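HTH-type transcriptional regulator YgaV (Escherichia coli K12, PDB 3CUO) regulates large-scale gene expression in response to sulfide as both repressor and activator, negatively controlling many anaerobic respiratory genes when sulfide compounds are absent. Local coordinates at residues L17-M21 / A85-I90. Numbering follows the deposited sequence.
Sequences LLKAM and AVNAII
Val-86 O accepts a bond from Ile-90 N at 2.9 Å, an ordinary helical bond, while Met-21 CE of the facing helix lies 4.1 Å from that same oxygen. The carbonyl is thus engaged within its own helix, and the contacts between 17-21 and 85-90 are made chiefly by apolar side chains. The two segments cross at -68° with their axes 11.5 Å apart, and Ile-89 is touched by Leu-17, Leu-18 and Met-21. Leu-17 extends CG away from its backbone N (chi1 180°), and its branch meets that of Ile-89 tip to tip; CD2 to Ile-89 CD1 is 3.2 Å, tighter than usual for two methyls. Leu-18 touches the same Ile-89 CD1 obliquely through its own CD2, at 4.1 Å. Met-21 comes in from another side: a bend at chi3 (59°) brings its CE to 3.4 Å from Ile-89 CG2, with SD 3.7 Å from Ile-89 CD1, so that the thioether lies across both branches of the isoleucine. Beyond them, Leu-30 of helix 24-33 packs on Met-21, Val-86 and Ile-90. In this ArsR-type winged helix-turn-helix protein, the contact joins helix 11-21 to the C-terminal helix 84-97, and both also face the second subunit: Leu-18 packs on Met-21 of that chain, and Ala-85 on its Val-96. Buried and made by apolar side chains, the pairing illustrates a fit that rests on van der Waals contact and the exclusion of water, without the directional constraint of a hydrogen bond between 17-21 and 85-90.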
ATOM      1  N   LEU A  17      -7.046  -1.237   1.573  1.00 41.41           N
ATOM      2  CA  LEU A  17      -6.329  -0.216   2.278  1.00 40.80           C
ATOM      3  C   LEU A  17      -5.161   0.323   1.436  1.00 39.58           C
ATOM      4  O   LEU A  17      -5.016   1.521   1.275  1.00 36.82           O
ATOM      5  CB  LEU A  17      -5.831  -0.760   3.578  1.00 41.07           C
ATOM      6  CG  LEU A  17      -5.040   0.224   4.428  1.00 43.44           C
ATOM      7  CD1 LEU A  17      -5.992   1.108   5.208  1.00 47.63           C
ATOM      8  CD2 LEU A  17      -4.095  -0.548   5.340  1.00 45.48           C
ATOM      9  N   LEU A  18      -4.337  -0.555   0.861  1.00 39.10           N
ATOM     10  CA  LEU A  18      -3.223  -0.115   0.072  1.00 39.37           C
ATOM     11  C   LEU A  18      -3.719   0.630  -1.157  1.00 39.59           C
ATOM     12  O   LEU A  18      -3.192   1.662  -1.563  1.00 40.05           O
ATOM     13  CB  LEU A  18      -2.322  -1.342  -0.296  1.00 39.79           C
ATOM     14  CG  LEU A  18      -1.578  -2.106   0.795  1.00 37.77           C
ATOM     15  CD1 LEU A  18      -0.587  -3.031   0.087  1.00 42.50           C
ATOM     16  CD2 LEU A  18      -0.877  -1.187   1.817  1.00 43.22           C
ATOM     17  N   LYS A  19      -4.778   0.145  -1.750  1.00 42.21           N
ATOM     18  CA  LYS A  19      -5.291   0.814  -2.945  1.00 42.71           C
ATOM     19  C   LYS A  19      -5.782   2.224  -2.656  1.00 43.69           C
ATOM     20  O   LYS A  19      -5.513   3.141  -3.451  1.00 43.74           O
ATOM     21  CB  LYS A  19      -6.375  -0.032  -3.570  1.00 44.02           C
ATOM     22  CG  LYS A  19      -7.019   0.604  -4.803  1.00 47.21           C
ATOM     23  CD  LYS A  19      -7.570  -0.487  -5.725  1.00 48.27           C
ATOM     24  CE  LYS A  19      -8.836  -0.021  -6.490  1.00 53.58           C
ATOM     25  NZ  LYS A  19      -8.796  -0.423  -7.977  1.00 56.50           N
ATOM     26  N   ALA A  20      -6.462   2.422  -1.502  1.00 42.67           N
ATOM     27  CA  ALA A  20      -6.895   3.748  -1.123  1.00 42.32           C
ATOM     28  C   ALA A  20      -5.767   4.746  -0.838  1.00 42.14           C
ATOM     29  O   ALA A  20      -5.968   5.960  -0.898  1.00 42.60           O
ATOM     30  CB  ALA A  20      -7.883   3.668   0.140  1.00 41.43           C
ATOM     31  N   MET A  21      -4.618   4.245  -0.411  1.00 42.12           N
ATOM     32  CA  MET A  21      -3.496   5.079  -0.109  1.00 40.94           C
ATOM     33  C   MET A  21      -2.596   5.248  -1.350  1.00 43.04           C
ATOM     34  O   MET A  21      -1.678   6.029  -1.302  1.00 44.38           O
ATOM     35  CB  MET A  21      -2.640   4.382   0.997  1.00 41.68           C
ATOM     36  CG  MET A  21      -3.378   4.132   2.356  1.00 42.34           C
ATOM     37  SD  MET A  21      -2.324   3.497   3.748  1.00 34.91           S
ATOM     38  CE  MET A  21      -1.088   4.719   3.943  1.00 36.97           C
ATOM     39  N   ALA A  85      -3.912   1.880  11.110  1.00 44.86           N
ATOM     40  CA  ALA A  85      -3.151   1.222  10.068  1.00 45.01           C
ATOM     41  C   ALA A  85      -2.471   2.194   9.087  1.00 44.00           C
ATOM     42  O   ALA A  85      -1.436   1.878   8.522  1.00 43.35           O
ATOM     43  CB  ALA A  85      -4.019   0.260   9.321  1.00 44.63           C
ATOM     44  N   VAL A  86      -3.084   3.367   8.917  1.00 42.42           N
ATOM     45  CA  VAL A  86      -2.563   4.420   8.065  1.00 41.89           C
ATOM     46  C   VAL A  86      -1.286   4.921   8.659  1.00 40.48           C
ATOM     47  O   VAL A  86      -0.275   4.996   7.997  1.00 38.83           O
ATOM     48  CB  VAL A  86      -3.589   5.572   7.838  1.00 40.95           C
ATOM     49  CG1 VAL A  86      -2.896   6.724   7.204  1.00 43.28           C
ATOM     50  CG2 VAL A  86      -4.775   5.056   6.987  1.00 38.88           C
ATOM     51  N   ASN A  87      -1.326   5.207   9.936  1.00 40.31           N
ATOM     52  CA  ASN A  87      -0.143   5.683  10.625  1.00 40.38           C
ATOM     53  C   ASN A  87       0.984   4.637  10.565  1.00 39.17           C
ATOM     54  O   ASN A  87       2.154   5.004  10.397  1.00 38.55           O
ATOM     55  CB  ASN A  87      -0.500   5.986  12.052  1.00 42.02           C
ATOM     56  CG  ASN A  87      -1.354   7.276  12.176  1.00 44.43           C
ATOM     57  OD1 ASN A  87      -2.319   7.329  12.938  1.00 54.51           O
ATOM     58  ND2 ASN A  87      -1.010   8.264  11.417  1.00 47.95           N
ATOM     59  N   ALA A  88       0.606   3.367  10.683  1.00 38.13           N
ATOM     60  CA  ALA A  88       1.584   2.242  10.554  1.00 38.19           C
ATOM     61  C   ALA A  88       2.246   2.198   9.205  1.00 37.31           C
ATOM     62  O   ALA A  88       3.455   1.970   9.090  1.00 36.50           O
ATOM     63  CB  ALA A  88       0.894   0.915  10.830  1.00 36.62           C
ATOM     64  N   ILE A  89       1.450   2.365   8.141  1.00 37.79           N
ATOM     65  CA  ILE A  89       1.994   2.286   6.793  1.00 37.83           C
ATOM     66  C   ILE A  89       2.844   3.498   6.505  1.00 39.80           C
ATOM     67  O   ILE A  89       3.952   3.392   5.956  1.00 41.59           O
ATOM     68  CB  ILE A  89       0.871   2.095   5.794  1.00 37.66           C
ATOM     69  CG1 ILE A  89       0.308   0.705   6.021  1.00 39.41           C
ATOM     70  CG2 ILE A  89       1.354   2.362   4.302  1.00 37.92           C
ATOM     71  CD1 ILE A  89      -1.045   0.510   5.550  1.00 44.01           C
ATOM     72  N   ILE A  90       2.336   4.683   6.842  1.00 40.93           N
ATOM     73  CA  ILE A  90       3.137   5.888   6.756  1.00 41.11           C
ATOM     74  C   ILE A  90       4.507   5.789   7.425  1.00 40.40           C
ATOM     75  O   ILE A  90       5.520   6.160   6.853  1.00 40.26           O
ATOM     76  CB  ILE A  90       2.319   7.155   7.294  1.00 41.97           C
ATOM     77  CG1 ILE A  90       1.261   7.516   6.261  1.00 44.68           C
ATOM     78  CG2 ILE A  90       3.252   8.286   7.534  1.00 42.20           C
ATOM     79  CD1 ILE A  90       0.631   8.950   6.499  1.00 45.87           C
TER